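Local coordinates for protein spectinomycin phosphotransferase (Legionella pneumophila, PDB 3I1A) that phosphorylates the antibiotic spectinomycin, probably using a nucleoside triphosphate and magnesium with a kinase-like fold, and so serves as a resistance factor, at residues A[72-77]-A[122-127]; A[166-171]-A[304-309]; A[175-180]-A[312-317]. One frame throughout, in Å; residues are numbered along the deposited sequence.

Contact 1 (A[72-77]-A[122-127])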
# COMPACT_ATOMS: atom_id res chain seq x y z
N SER A 72 -6.69 19.53 5.33
CA SER A 72 -6.73 19.20 6.75
C SER A 72 -5.40 19.54 7.43
O SER A 72 -5.27 19.43 8.65
CB SER A 72 -7.02 17.70 6.93
OG SER A 72 -7.33 17.39 8.27
N GLY A 73 -4.42 19.95 6.63
CA GLY A 73 -3.13 20.32 7.17
C GLY A 73 -2.03 19.27 7.29
O GLY A 73 -0.92 19.63 7.72
N ILE A 74 -2.30 18.01 6.96
CA ILE A 74 -1.25 16.98 7.04
C ILE A 74 -0.12 17.42 6.11
O ILE A 74 -0.36 17.75 4.94
CB ILE A 74 -1.76 15.58 6.63
CG1 ILE A 74 -2.63 14.98 7.75
CG2 ILE A 74 -0.58 14.63 6.39
CD1 ILE A 74 -3.97 15.64 7.93
N LYS A 75 1.09 17.45 6.62
CA LYS A 75 2.22 17.91 5.83
C LYS A 75 3.06 16.82 5.18
O LYS A 75 3.68 17.05 4.12
CB LYS A 75 3.15 18.76 6.70
CG LYS A 75 2.50 20.03 7.25
CD LYS A 75 3.43 20.73 8.25
CE LYS A 75 2.75 21.93 8.90
NZ LYS A 75 3.66 22.71 9.80
N GLU A 76 3.07 15.64 5.80
CA GLU A 76 3.91 14.52 5.36
C GLU A 76 3.42 13.69 4.19
O GLU A 76 3.43 12.47 4.24
CB GLU A 76 4.21 13.60 6.56
CG GLU A 76 5.05 14.25 7.68
CD GLU A 76 4.28 15.22 8.56
OE1 GLU A 76 3.06 15.46 8.34
OE2 GLU A 76 4.89 15.76 9.50
N ILE A 77 3.00 14.39 3.13
CA ILE A 77 2.51 13.79 1.90
C ILE A 77 3.21 14.49 0.72
O ILE A 77 3.47 15.70 0.78
CB ILE A 77 0.99 14.04 1.76
CG1 ILE A 77 0.24 13.41 2.93
CG2 ILE A 77 0.49 13.53 0.42
CD1 ILE A 77 -1.26 13.50 2.81
N GLY A 122 4.29 8.30 13.95
CA GLY A 122 3.19 8.09 14.88
C GLY A 122 2.29 9.32 14.93
O GLY A 122 1.06 9.21 14.94
N LYS A 123 2.90 10.51 14.99
CA LYS A 123 2.12 11.76 15.01
C LYS A 123 1.24 11.91 13.75
O LYS A 123 0.06 12.25 13.83
CB LYS A 123 3.07 12.95 15.12
CG LYS A 123 2.45 14.35 15.06
CD LYS A 123 3.57 15.42 15.07
CE LYS A 123 4.75 15.06 14.13
NZ LYS A 123 5.81 16.14 13.85
N VAL A 124 1.82 11.62 12.58
CA VAL A 124 1.09 11.77 11.32
C VAL A 124 -0.01 10.73 11.14
O VAL A 124 -1.11 11.06 10.69
CB VAL A 124 2.09 11.71 10.12
CG1 VAL A 124 1.33 11.66 8.80
CG2 VAL A 124 2.97 12.95 10.16
N LEU A 125 0.26 9.50 11.51
CA LEU A 125 -0.77 8.49 11.36
C LEU A 125 -1.90 8.78 12.34
O LEU A 125 -3.05 8.53 12.04
CB LEU A 125 -0.20 7.10 11.57
CG LEU A 125 -1.03 5.95 11.02
CD1 LEU A 125 -1.30 6.16 9.53
CD2 LEU A 125 -0.27 4.64 11.20
N ARG A 126 -1.59 9.34 13.51
CA ARG A 126 -2.69 9.68 14.43
C ARG A 126 -3.52 10.81 13.80
O ARG A 126 -4.75 10.84 13.91
CB ARG A 126 -2.14 10.11 15.80
CG ARG A 126 -3.22 10.51 16.83
CD ARG A 126 -4.09 9.32 17.24
NE ARG A 126 -5.16 9.71 18.16
CZ ARG A 126 -4.98 10.01 19.45
NH1 ARG A 126 -3.77 9.96 20.00
NH2 ARG A 126 -6.02 10.36 20.21
N GLN A 127 -2.85 11.76 13.15
CA GLN A 127 -3.53 12.88 12.50
C GLN A 127 -4.49 12.37 11.44
O GLN A 127 -5.61 12.86 11.30
CB GLN A 127 -2.53 13.80 11.79
CG GLN A 127 -1.93 14.92 12.62
CD GLN A 127 -1.23 15.93 11.73
OE1 GLN A 127 -0.17 15.64 11.19
NE2 GLN A 127 -1.83 17.10 11.55
O HOH W 1 1.54 17.10 9.58

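Contact 2 (A[166-171]-A[304-309])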
# COMPACT_ATOMS: atom_id res chain seq x y z
N SER A 166 1.87 -33.45 -14.03
CA SER A 166 2.04 -32.35 -14.97
C SER A 166 2.59 -31.08 -14.35
O SER A 166 2.77 -30.08 -15.05
CB SER A 166 0.71 -32.04 -15.67
OG SER A 166 -0.25 -31.56 -14.75
N ASP A 167 2.89 -31.09 -13.06
CA ASP A 167 3.43 -29.89 -12.41
C ASP A 167 4.81 -29.54 -12.97
O ASP A 167 5.61 -30.44 -13.26
CB ASP A 167 3.62 -30.10 -10.90
CG ASP A 167 2.32 -30.23 -10.12
OD1 ASP A 167 1.26 -29.80 -10.58
OD2 ASP A 167 2.37 -30.76 -8.99
N ASP A 168 5.09 -28.24 -13.15
CA ASP A 168 6.43 -27.86 -13.59
C ASP A 168 7.32 -27.68 -12.35
O ASP A 168 6.87 -27.89 -11.23
CB ASP A 168 6.41 -26.60 -14.50
CG ASP A 168 6.12 -25.29 -13.78
OD1 ASP A 168 5.74 -25.28 -12.58
OD2 ASP A 168 6.26 -24.22 -14.45
N LYS A 169 8.58 -27.32 -12.56
CA LYS A 169 9.53 -27.16 -11.47
C LYS A 169 9.07 -26.24 -10.36
O LYS A 169 9.16 -26.57 -9.17
CB LYS A 169 10.87 -26.64 -12.03
CG LYS A 169 12.04 -26.67 -11.02
CD LYS A 169 13.30 -26.04 -11.67
CE LYS A 169 14.53 -26.05 -10.77
NZ LYS A 169 15.58 -25.18 -11.38
N LEU A 170 8.60 -25.05 -10.74
CA LEU A 170 8.18 -24.10 -9.72
C LEU A 170 6.95 -24.56 -8.96
O LEU A 170 6.89 -24.44 -7.75
CB LEU A 170 7.94 -22.75 -10.37
CG LEU A 170 9.27 -22.05 -10.64
CD1 LEU A 170 9.00 -20.71 -11.35
CD2 LEU A 170 10.01 -21.82 -9.32
N THR A 171 5.98 -25.13 -9.67
CA THR A 171 4.77 -25.62 -9.00
C THR A 171 5.11 -26.73 -8.01
O THR A 171 4.59 -26.77 -6.90
CB THR A 171 3.75 -26.15 -10.00
OG1 THR A 171 3.28 -25.06 -10.80
CG2 THR A 171 2.56 -26.78 -9.28
N GLN A 304 10.30 -16.31 -14.51
CA GLN A 304 11.17 -15.42 -13.75
C GLN A 304 10.30 -14.70 -12.72
O GLN A 304 10.68 -14.52 -11.56
CB GLN A 304 11.85 -14.44 -14.71
CG GLN A 304 12.81 -15.13 -15.70
CD GLN A 304 12.12 -16.13 -16.64
OE1 GLN A 304 11.17 -15.79 -17.36
NE2 GLN A 304 12.61 -17.37 -16.65
N SER A 305 9.10 -14.30 -13.16
CA SER A 305 8.15 -13.61 -12.29
C SER A 305 7.58 -14.54 -11.23
O SER A 305 7.36 -14.13 -10.08
CB SER A 305 7.02 -13.02 -13.14
OG SER A 305 7.52 -12.01 -13.99
N ARG A 306 7.33 -15.79 -11.61
CA ARG A 306 6.82 -16.77 -10.66
C ARG A 306 7.88 -17.08 -9.61
O ARG A 306 7.56 -17.30 -8.46
CB ARG A 306 6.39 -18.05 -11.38
CG ARG A 306 5.07 -17.89 -12.10
CD ARG A 306 4.76 -19.09 -12.97
NE ARG A 306 4.43 -20.30 -12.20
CZ ARG A 306 4.81 -21.53 -12.52
NH1 ARG A 306 5.55 -21.75 -13.60
NH2 ARG A 306 4.44 -22.56 -11.77
N LEU A 307 9.16 -17.12 -10.00
CA LEU A 307 10.21 -17.38 -9.00
C LEU A 307 10.23 -16.21 -8.00
O LEU A 307 10.48 -16.41 -6.82
CB LEU A 307 11.60 -17.52 -9.66
CG LEU A 307 12.83 -17.72 -8.74
CD1 LEU A 307 12.71 -18.95 -7.80
CD2 LEU A 307 14.04 -17.93 -9.66
N GLU A 308 10.00 -14.99 -8.46
CA GLU A 308 10.00 -13.87 -7.50
C GLU A 308 8.87 -14.05 -6.49
O GLU A 308 9.05 -13.82 -5.29
CB GLU A 308 9.86 -12.52 -8.21
CG GLU A 308 11.02 -12.21 -9.14
CD GLU A 308 10.93 -10.82 -9.77
OE1 GLU A 308 9.85 -10.45 -10.27
OE2 GLU A 308 11.97 -10.12 -9.78
N SER A 309 7.70 -14.47 -6.99
CA SER A 309 6.55 -14.71 -6.10
C SER A 309 6.92 -15.79 -5.08
O SER A 309 6.59 -15.67 -3.91
CB SER A 309 5.34 -15.18 -6.90
OG SER A 309 4.90 -14.18 -7.79

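Contact 3 (A[175-180]-A[312-317])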
# COMPACT_ATOMS: atom_id res chain seq x y z
N LYS A 175 4.55 -26.63 -3.93
CA LYS A 175 3.76 -27.62 -3.21
C LYS A 175 4.57 -28.25 -2.07
O LYS A 175 4.02 -28.50 -0.99
CB LYS A 175 3.26 -28.70 -4.16
CG LYS A 175 2.17 -28.20 -5.11
CD LYS A 175 1.61 -29.35 -5.94
CE LYS A 175 0.54 -28.87 -6.91
NZ LYS A 175 0.01 -30.00 -7.66
N SER A 176 5.85 -28.51 -2.31
CA SER A 176 6.72 -29.09 -1.30
C SER A 176 6.85 -28.15 -0.11
O SER A 176 6.76 -28.57 1.04
CB SER A 176 8.12 -29.36 -1.87
OG SER A 176 8.10 -30.41 -2.82
N PHE A 177 7.04 -26.87 -0.41
CA PHE A 177 7.19 -25.86 0.63
C PHE A 177 5.88 -25.71 1.40
O PHE A 177 5.88 -25.56 2.62
CB PHE A 177 7.58 -24.50 0.04
CG PHE A 177 7.90 -23.47 1.09
CD1 PHE A 177 9.15 -23.41 1.67
CD2 PHE A 177 6.91 -22.60 1.54
CE1 PHE A 177 9.42 -22.49 2.70
CE2 PHE A 177 7.16 -21.69 2.56
CZ PHE A 177 8.42 -21.63 3.14
N PHE A 178 4.77 -25.71 0.68
CA PHE A 178 3.43 -25.56 1.30
C PHE A 178 3.23 -26.74 2.25
O PHE A 178 2.86 -26.59 3.42
CB PHE A 178 2.36 -25.60 0.22
CG PHE A 178 1.00 -25.10 0.66
CD1 PHE A 178 0.54 -23.84 0.24
CD2 PHE A 178 0.18 -25.88 1.48
CE1 PHE A 178 -0.72 -23.37 0.62
CE2 PHE A 178 -1.09 -25.42 1.87
CZ PHE A 178 -1.54 -24.16 1.44
N ASN A 179 3.48 -27.93 1.73
CA ASN A 179 3.32 -29.11 2.54
C ASN A 179 4.22 -29.04 3.79
O ASN A 179 3.76 -29.37 4.91
CB ASN A 179 3.62 -30.33 1.66
CG ASN A 179 3.35 -31.64 2.37
OD1 ASN A 179 4.27 -32.31 2.82
ND2 ASN A 179 2.07 -32.00 2.48
N GLN A 180 5.47 -28.60 3.64
CA GLN A 180 6.39 -28.52 4.78
C GLN A 180 5.95 -27.48 5.82
O GLN A 180 6.32 -27.58 6.98
CB GLN A 180 7.82 -28.20 4.32
CG GLN A 180 8.35 -29.15 3.27
CD GLN A 180 9.65 -28.68 2.63
OE1 GLN A 180 9.84 -27.48 2.41
NE2 GLN A 180 10.54 -29.62 2.33
N TYR A 312 9.15 -14.42 -2.39
CA TYR A 312 8.35 -13.58 -1.50
C TYR A 312 7.54 -14.46 -0.55
O TYR A 312 7.52 -14.23 0.67
CB TYR A 312 7.39 -12.70 -2.29
CG TYR A 312 6.55 -11.83 -1.37
CD1 TYR A 312 7.14 -10.89 -0.52
CD2 TYR A 312 5.16 -11.97 -1.33
CE1 TYR A 312 6.37 -10.11 0.35
CE2 TYR A 312 4.38 -11.19 -0.47
CZ TYR A 312 4.99 -10.27 0.36
OH TYR A 312 4.20 -9.48 1.18
N PHE A 313 6.88 -15.46 -1.12
CA PHE A 313 6.08 -16.39 -0.33
C PHE A 313 6.94 -17.04 0.77
O PHE A 313 6.52 -17.12 1.93
CB PHE A 313 5.50 -17.45 -1.27
CG PHE A 313 4.45 -18.33 -0.64
CD1 PHE A 313 3.11 -18.20 -0.99
CD2 PHE A 313 4.81 -19.28 0.31
CE1 PHE A 313 2.14 -19.02 -0.39
CE2 PHE A 313 3.85 -20.10 0.91
CZ PHE A 313 2.52 -19.97 0.56
N LYS A 314 8.15 -17.49 0.42
CA LYS A 314 8.96 -18.15 1.44
C LYS A 314 9.50 -17.24 2.53
O LYS A 314 9.60 -17.64 3.70
CB LYS A 314 10.12 -18.90 0.79
CG LYS A 314 9.62 -20.09 -0.01
CD LYS A 314 10.73 -21.01 -0.49
CE LYS A 314 11.54 -20.40 -1.61
NZ LYS A 314 12.56 -21.40 -2.09
N GLU A 315 9.84 -16.01 2.14
CA GLU A 315 10.37 -15.05 3.08
C GLU A 315 9.40 -14.78 4.22
O GLU A 315 9.83 -14.45 5.32
CB GLU A 315 10.69 -13.74 2.38
CG GLU A 315 11.95 -13.82 1.55
CD GLU A 315 12.32 -12.48 0.97
OE1 GLU A 315 13.50 -12.31 0.61
OE2 GLU A 315 11.43 -11.60 0.88
N MET A 316 8.10 -14.91 3.95
CA MET A 316 7.10 -14.65 5.01
C MET A 316 7.30 -15.57 6.19
O MET A 316 6.90 -15.25 7.33
CB MET A 316 5.67 -14.83 4.47
CG MET A 316 5.35 -13.92 3.29
SD MET A 316 3.62 -13.94 2.75
CE MET A 316 3.25 -15.75 2.68
N PHE A 317 7.90 -16.73 5.94
CA PHE A 317 8.13 -17.72 6.99
C PHE A 317 9.52 -17.67 7.63
O PHE A 317 9.86 -18.52 8.46
CB PHE A 317 7.86 -19.13 6.43
CG PHE A 317 6.45 -19.32 5.95
CD1 PHE A 317 6.07 -18.88 4.67
CD2 PHE A 317 5.48 -19.89 6.78
CE1 PHE A 317 4.75 -18.99 4.24
CE2 PHE A 317 4.15 -20.00 6.36
CZ PHE A 317 3.78 -19.55 5.10

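Contact 1 (A[72-77]-A[122-127])
Glu-76 leans from its loop onto Val-124 of helix 115-129, and its carbon stem rides on the valine before the carboxylate turns to polar partners. CB meets both methyls of the valine, lying 3.9 Å from CG2 of Val-124. CG stays over that same methyl. With CG anti to the carbonyl carbon (chi1 -64°) and a bend at chi2 (76°), the carboxylate folds back instead of reaching straight out. OE1 therefore ends up only 3.3 Å from Lys-75 N, a weak bond. OE1 of Glu-76 also accepts from a water 2.6 Å away. That water gives its other proton to Gln-127 OE1, 2.8 Å from the water oxygen, and itself accepts from Lys-75 N, so it bridges loop and helix. OE2 takes a hydrogen bond from Gln-120, one turn earlier on the helix. The ammonium of Lys-123 is nearby but short of a salt bridge, with NZ 4.5 Å from OE2 of Glu-76; it probably helps stabilise the negative charge. Alongside, Ile-74 CG1 rests 4.2 Å from Gln-127 CB. In kinase terms this is probably the counterpart of the αC-β4 loop seated on helix αE, where the N-terminal lobe is anchored to the C-terminal one.

Contact 2 (A[166-171]-A[304-309])
Arg-306 points its guanidinium group at the carboxylate of Asp-168, the N-cap of helix 169-180, so a capping residue also makes an end-on, two-nitrogen salt bridge. The two side chains approach from opposite directions, and their flat groups are nearly coplanar, the planes 17° apart. NH1 of Arg-306 reaches OD2 of Asp-168 at 2.7 Å on its syn lone pair, almost straight at 172°. NH2 of Arg-306 meets OD1 of Asp-168 at 3.1 Å, also on the syn side but a little above the carboxylate plane. OD1 has a second donor, Thr-171 N at 2.9 Å, which is the capping bond itself. The CG of Asp-168 sits between the backbone N and the carbonyl carbon (chi1 72°), which turns the carboxylate back over the first turn of its helix, where OD1 can meet Thr-171 N.

Leu-170 approaches the arginine quite differently. Its CB lies over one face of the guanidinium, offset toward the rim, while CD1 of Leu-170 runs on to the aliphatic base of the arginine, 3.7 Å from Arg-306 CB. The other branch, Leu-170 CD2, comes 4.2 Å from Leu-307 CD1. The arginine is gripped from further sides too: NE and NH2 donate to the carbonyls of Asp-295 and Leu-296 at the end of helix 274-297, and NH1 bonds Asn-303. These partners fix the group's rotation. Thr-171 completes the edge: its OG1 bonds the Leu-296 carbonyl and lies in the guanidinium plane, 2.9 Å from Arg-306 NH2.

Contact 3 (A[175-180]-A[312-317])
Phe-177 reaches across to Lys-314 with its ring presented broadside. Its CG is anti to the backbone N (chi1 -174°), which extends the ring away from helix 169-180 and into the angle between three residues of the partner segment. Lys-314 covers one face: its CG sits 3.6 Å from the centroid of the Phe-177 ring, nearly on the ring normal, a CH-pi contact made by the aliphatic part of the chain. CD of Lys-314 still lies over the ring, 3.6 Å from Phe-177 CD1; the bend at chi3 (-73°) then carries CE and the ammonium away to a cation-pi contact with Phe-310. At the edge of the same ring stands Phe-317. The two form an offset edge-to-face pair, centroids 5.5 Å apart, with the edge of Phe-177 toward the face of Phe-317. Phe-313 adds its CE2 at 4.0 Å from Phe-177 CD2, and its CZ also touches Phe-178 CD1. These phenylalanines continue into the surrounding helices: Phe-313 packs on Ile-289 of helix 274-297 and edge-to-face with Phe-174, Phe-178 on Ile-185 of helix 182-198, and Phe-317 touches both that helix and Val-323 of helix 322-329.

In the fold
From the N terminus, contact 1 comes first: it closes a loop of 44 residues that includes strands 90-91 and 95-101, and so holds the region after helix 61-71 against helix 115-129. It is complete before the others open, and lies on the opposite side of the chain's centre from them. The chain then enters helix 169-180, whose start belongs to contact 2 and whose end belongs to contact 3. Each closure spans a little over 130 residues before helix 303-315 meets it in the same order, so the two closures cross instead of nesting and the helices run parallel. Contacts 2 and 3, centres 13 Å apart, are joined directly by the Asp-167 to Lys-175 salt bridge.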